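Local coordinates for protein probable M18-family aminopeptidase 1 (Thermotoga maritima, PDB 2GLF) that probably acts as a metal-dependent aminopeptidase of the M18 family, removing residues from the N-terminus of peptides with a pair of bound metal ions, at residues Glu235-Asp249 / Leu421-Lys433. Sequence-based numbering, arbitrary orientation.
Sequences EVGMDRSLIGAYGQD and LLGMHSPFEISSK. With MN (manganese (II) ion), chain F; MN (manganese (II) ion), chain E.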
loop_
_atom_site.group_PDB
_atom_site.type_symbol
_atom_site.label_atom_id
_atom_site.label_comp_id
_atom_site.label_asym_id
_atom_site.label_seq_id
_atom_site.Cartn_x
_atom_site.Cartn_y
_atom_site.Cartn_z
ATOM N N GLU A 235 2.402 15.646 -47.156
ATOM C CA GLU A 235 0.990 15.990 -47.056
ATOM C C GLU A 235 0.414 14.896 -46.178
ATOM O O GLU A 235 0.927 13.777 -46.171
ATOM C CB GLU A 235 0.294 15.895 -48.411
ATOM C CG GLU A 235 0.685 16.907 -49.452
ATOM C CD GLU A 235 -0.149 16.738 -50.711
ATOM O OE1 GLU A 235 -0.030 15.684 -51.369
ATOM O OE2 GLU A 235 -0.936 17.650 -51.039
ATOM N N VAL A 236 -0.654 15.196 -45.452
ATOM C CA VAL A 236 -1.253 14.185 -44.596
ATOM C C VAL A 236 -2.768 14.145 -44.748
ATOM O O VAL A 236 -3.411 15.181 -44.919
ATOM C CB VAL A 236 -0.886 14.427 -43.106
ATOM C CG1 VAL A 236 -1.407 13.292 -42.252
ATOM C CG2 VAL A 236 0.620 14.540 -42.950
ATOM N N GLY A 237 -3.325 12.936 -44.712
ATOM C CA GLY A 237 -4.766 12.767 -44.815
ATOM C C GLY A 237 -5.343 12.512 -46.196
ATOM O O GLY A 237 -4.745 12.870 -47.206
HETATM N N MSE A 238 -6.519 11.888 -46.229
HETATM C CA MSE A 238 -7.201 11.591 -47.480
HETATM C C MSE A 238 -7.423 12.856 -48.295
HETATM O O MSE A 238 -7.320 12.830 -49.519
HETATM C CB MSE A 238 -8.549 10.913 -47.216
HETATM C CG MSE A 238 -8.468 9.410 -46.975
HETATM SE SE MSE A 238 -7.687 8.417 -48.470
HETATM C CE MSE A 238 -8.918 8.951 -49.864
ATOM N N ASP A 239 -7.743 13.964 -47.635
ATOM C CA ASP A 239 -7.941 15.202 -48.379
ATOM C C ASP A 239 -6.655 16.015 -48.428
ATOM O O ASP A 239 -6.677 17.202 -48.731
ATOM C CB ASP A 239 -9.074 16.051 -47.782
ATOM C CG ASP A 239 -8.931 16.263 -46.288
ATOM O OD1 ASP A 239 -7.786 16.404 -45.807
ATOM O OD2 ASP A 239 -9.978 16.300 -45.598
ATOM N N ARG A 240 -5.537 15.365 -48.123
ATOM C CA ARG A 240 -4.230 16.011 -48.143
ATOM C C ARG A 240 -4.314 17.423 -47.574
ATOM O O ARG A 240 -3.710 18.347 -48.113
ATOM C CB ARG A 240 -3.717 16.092 -49.581
ATOM C CG ARG A 240 -4.157 14.950 -50.473
ATOM C CD ARG A 240 -4.007 15.350 -51.930
ATOM N NE ARG A 240 -2.805 14.805 -52.546
ATOM C CZ ARG A 240 -2.738 13.603 -53.111
ATOM N NH1 ARG A 240 -3.809 12.814 -53.142
ATOM N NH2 ARG A 240 -1.598 13.187 -53.642
ATOM N N SER A 241 -5.054 17.588 -46.485
ATOM C CA SER A 241 -5.228 18.905 -45.884
ATOM C C SER A 241 -4.223 19.246 -44.797
ATOM O O SER A 241 -4.119 20.404 -44.387
ATOM C CB SER A 241 -6.624 19.019 -45.286
ATOM O OG SER A 241 -6.727 18.199 -44.136
ATOM N N LEU A 242 -3.487 18.251 -44.323
ATOM C CA LEU A 242 -2.531 18.491 -43.257
ATOM C C LEU A 242 -1.082 18.358 -43.696
ATOM O O LEU A 242 -0.793 17.749 -44.723
ATOM C CB LEU A 242 -2.813 17.523 -42.110
ATOM C CG LEU A 242 -4.254 17.583 -41.606
ATOM C CD1 LEU A 242 -4.495 16.498 -40.572
ATOM C CD2 LEU A 242 -4.525 18.958 -41.022
ATOM N N ILE A 243 -0.174 18.946 -42.922
ATOM C CA ILE A 243 1.251 18.849 -43.219
ATOM C C ILE A 243 1.945 18.192 -42.037
ATOM O O ILE A 243 1.878 18.688 -40.908
ATOM C CB ILE A 243 1.923 20.220 -43.434
ATOM C CG1 ILE A 243 1.353 20.915 -44.672
ATOM C CG2 ILE A 243 3.419 20.022 -43.623
ATOM C CD1 ILE A 243 1.855 22.341 -44.855
ATOM N N GLY A 244 2.604 17.068 -42.297
ATOM C CA GLY A 244 3.315 16.379 -41.242
ATOM C C GLY A 244 4.799 16.592 -41.426
ATOM O O GLY A 244 5.320 16.405 -42.523
ATOM N N ALA A 245 5.486 16.997 -40.365
ATOM C CA ALA A 245 6.922 17.222 -40.448
ATOM C C ALA A 245 7.546 17.420 -39.082
ATOM O O ALA A 245 6.871 17.786 -38.115
ATOM C CB ALA A 245 7.215 18.427 -41.323
ATOM N N TYR A 246 8.848 17.183 -39.016
ATOM C CA TYR A 246 9.581 17.354 -37.780
ATOM C C TYR A 246 9.999 18.799 -37.593
ATOM O O TYR A 246 10.379 19.478 -38.547
ATOM C CB TYR A 246 10.841 16.495 -37.778
ATOM C CG TYR A 246 11.873 16.957 -36.776
ATOM C CD1 TYR A 246 11.731 16.677 -35.423
ATOM C CD2 TYR A 246 12.968 17.713 -37.181
ATOM C CE1 TYR A 246 12.648 17.135 -34.498
ATOM C CE2 TYR A 246 13.891 18.180 -36.264
ATOM C CZ TYR A 246 13.726 17.885 -34.920
ATOM O OH TYR A 246 14.655 18.326 -33.997
ATOM N N GLY A 247 9.928 19.255 -36.348
ATOM C CA GLY A 247 10.354 20.598 -36.021
ATOM C C GLY A 247 9.403 21.687 -36.428
ATOM O O GLY A 247 9.789 22.857 -36.472
ATOM N N GLN A 248 8.166 21.326 -36.737
ATOM C CA GLN A 248 7.208 22.350 -37.106
ATOM C C GLN A 248 7.035 23.274 -35.917
ATOM O O GLN A 248 6.573 24.408 -36.067
ATOM C CB GLN A 248 5.869 21.737 -37.504
ATOM C CG GLN A 248 5.820 21.373 -38.970
ATOM C CD GLN A 248 4.465 20.881 -39.401
ATOM O OE1 GLN A 248 4.024 19.804 -38.996
ATOM N NE2 GLN A 248 3.787 21.671 -40.228
ATOM N N ASP A 249 7.422 22.794 -34.734
ATOM C CA ASP A 249 7.311 23.619 -33.545
ATOM C C ASP A 249 8.175 24.848 -33.752
ATOM O O ASP A 249 9.383 24.846 -33.502
ATOM C CB ASP A 249 7.764 22.896 -32.283
ATOM C CG ASP A 249 7.471 23.705 -31.011
ATOM O OD1 ASP A 249 7.598 24.950 -31.038
ATOM O OD2 ASP A 249 7.134 23.099 -29.972
ATOM N N LEU A 421 -1.106 22.817 -33.428
ATOM C CA LEU A 421 -0.490 21.562 -33.864
ATOM C C LEU A 421 -0.977 20.336 -33.103
ATOM O O LEU A 421 -1.429 20.421 -31.963
ATOM C CB LEU A 421 1.038 21.606 -33.721
ATOM C CG LEU A 421 1.902 22.645 -34.418
ATOM C CD1 LEU A 421 3.347 22.304 -34.151
ATOM C CD2 LEU A 421 1.630 22.658 -35.903
ATOM N N LEU A 422 -0.850 19.189 -33.758
ATOM C CA LEU A 422 -1.216 17.911 -33.184
ATOM C C LEU A 422 0.096 17.155 -33.001
ATOM O O LEU A 422 0.915 17.114 -33.906
ATOM C CB LEU A 422 -2.144 17.167 -34.140
ATOM C CG LEU A 422 -3.611 17.045 -33.710
ATOM C CD1 LEU A 422 -4.086 18.328 -33.063
ATOM C CD2 LEU A 422 -4.459 16.690 -34.914
ATOM N N GLY A 423 0.308 16.583 -31.822
ATOM C CA GLY A 423 1.537 15.854 -31.574
ATOM C C GLY A 423 2.756 16.758 -31.477
ATOM O O GLY A 423 3.826 16.439 -32.008
HETATM N N MSE A 424 2.607 17.892 -30.803
HETATM C CA MSE A 424 3.727 18.812 -30.649
HETATM C C MSE A 424 4.897 18.077 -29.972
HETATM O O MSE A 424 4.696 17.265 -29.076
HETATM C CB MSE A 424 3.294 20.020 -29.814
HETATM C CG MSE A 424 4.201 21.239 -29.943
HETATM SE SE MSE A 424 3.575 22.773 -28.907
HETATM C CE MSE A 424 5.111 23.045 -27.748
ATOM N N HIS A 425 6.114 18.372 -30.422
ATOM C CA HIS A 425 7.349 17.769 -29.914
ATOM C C HIS A 425 7.641 16.347 -30.377
ATOM O O HIS A 425 8.713 15.815 -30.100
ATOM C CB HIS A 425 7.410 17.827 -28.394
ATOM C CG HIS A 425 7.765 19.178 -27.867
ATOM N ND1 HIS A 425 8.289 19.375 -26.610
ATOM C CD2 HIS A 425 7.690 20.402 -28.438
ATOM C CE1 HIS A 425 8.528 20.660 -26.429
ATOM N NE2 HIS A 425 8.172 21.305 -27.525
ATOM N N SER A 426 6.703 15.730 -31.085
ATOM C CA SER A 426 6.923 14.381 -31.590
ATOM C C SER A 426 7.826 14.492 -32.813
ATOM O O SER A 426 8.030 15.582 -33.347
ATOM C CB SER A 426 5.600 13.750 -32.001
ATOM O OG SER A 426 5.028 14.453 -33.090
ATOM N N PRO A 427 8.385 13.366 -33.273
ATOM C CA PRO A 427 9.264 13.394 -34.447
ATOM C C PRO A 427 8.501 13.690 -35.741
ATOM O O PRO A 427 9.102 13.808 -36.807
ATOM C CB PRO A 427 9.871 11.993 -34.454
ATOM C CG PRO A 427 9.880 11.624 -33.005
ATOM C CD PRO A 427 8.512 12.085 -32.563
ATOM N N PHE A 428 7.181 13.820 -35.641
ATOM C CA PHE A 428 6.351 14.076 -36.819
ATOM C C PHE A 428 5.107 14.878 -36.419
ATOM O O PHE A 428 4.014 14.321 -36.275
ATOM C CB PHE A 428 5.938 12.731 -37.454
ATOM C CG PHE A 428 5.489 12.833 -38.894
ATOM C CD1 PHE A 428 6.398 13.135 -39.904
ATOM C CD2 PHE A 428 4.155 12.612 -39.243
ATOM C CE1 PHE A 428 5.987 13.213 -41.239
ATOM C CE2 PHE A 428 3.737 12.690 -40.581
ATOM C CZ PHE A 428 4.655 12.990 -41.576
ATOM N N GLU A 429 5.276 16.184 -36.234
ATOM C CA GLU A 429 4.161 17.048 -35.852
ATOM C C GLU A 429 3.215 17.265 -37.028
ATOM O O GLU A 429 3.606 17.144 -38.186
ATOM C CB GLU A 429 4.688 18.390 -35.341
ATOM C CG GLU A 429 5.687 18.246 -34.206
ATOM C CD GLU A 429 6.293 19.569 -33.774
ATOM O OE1 GLU A 429 6.632 20.385 -34.659
ATOM O OE2 GLU A 429 6.449 19.787 -32.551
ATOM N N ILE A 430 1.963 17.580 -36.717
ATOM C CA ILE A 430 0.941 17.803 -37.731
ATOM C C ILE A 430 0.336 19.207 -37.621
ATOM O O ILE A 430 -0.010 19.666 -36.527
ATOM C CB ILE A 430 -0.201 16.733 -37.611
ATOM C CG1 ILE A 430 -0.082 15.695 -38.726
ATOM C CG2 ILE A 430 -1.564 17.385 -37.728
ATOM C CD1 ILE A 430 1.136 14.847 -38.659
ATOM N N SER A 431 0.218 19.881 -38.763
ATOM C CA SER A 431 -0.366 21.216 -38.832
ATOM C C SER A 431 -1.282 21.255 -40.047
ATOM O O SER A 431 -1.213 20.380 -40.906
ATOM C CB SER A 431 0.724 22.274 -38.988
ATOM O OG SER A 431 1.351 22.168 -40.253
ATOM N N SER A 432 -2.135 22.268 -40.118
ATOM C CA SER A 432 -3.061 22.420 -41.237
ATOM C C SER A 432 -2.470 23.316 -42.329
ATOM O O SER A 432 -1.818 24.316 -42.029
ATOM C CB SER A 432 -4.373 23.023 -40.733
ATOM O OG SER A 432 -5.188 23.453 -41.804
ATOM N N LYS A 433 -2.680 22.958 -43.593
ATOM C CA LYS A 433 -2.180 23.776 -44.699
ATOM C C LYS A 433 -2.908 25.115 -44.686
ATOM O O LYS A 433 -2.315 26.158 -44.956
ATOM C CB LYS A 433 -2.425 23.099 -46.051
ATOM C CG LYS A 433 -1.507 21.946 -46.352
ATOM C CD LYS A 433 -1.871 21.310 -47.671
ATOM C CE LYS A 433 -0.951 20.146 -47.980
ATOM N NZ LYS A 433 -1.291 19.524 -49.289
HETATM MN MN MN F . 8.396 23.671 -27.996
HETATM MN MN MN E . 7.572 26.590 -29.403
HETATM O O HOH W 1 5.363 25.787 -29.189
#
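Lys433 runs across Ile243, its chain extended beyond CG, to reach the turn before strand 242-245; the two side chains cross at about a right angle, Lys433 CG 3.5 Å from Ile243 CG1. Its NZ meets Glu235 OE2 in a salt bridge of 2.6 Å and donates to Arg240 O; Glu17 of helix 13-29 is a second acidic mate. Arg240 NE pairs with the other oxygen, Glu235 OE1, so the carboxylate is shared by two cations. Replacing Lys433 with a methionine would probably leave Glu235 with Arg240 but without its lysine mate, and Arg240 O without this donor. The lysine's own N donates almost straight (174°) to Ser241 O, extending the antiparallel ladder in which Ile243 N and O pair with Ser431 O and N, and Ala245 N with Glu429 O. Phe428 lays one ring face over Gly244 CA, a CH-pi contact. At the far end Glu429 OE2 takes His425 N at 2.6 Å on its anti lone pair, steadying the backbone of a metal ligand. His425 NE2 and Asp249 OD2 bind the same manganese, with Glu279; Asp249 OD1 binds the second, with His92 and Asp326. His425 ND1 is satisfied by Gly121 O. The short ladder thus ties a partly exposed salt-bridge network to an aspartate-bridged metal pair.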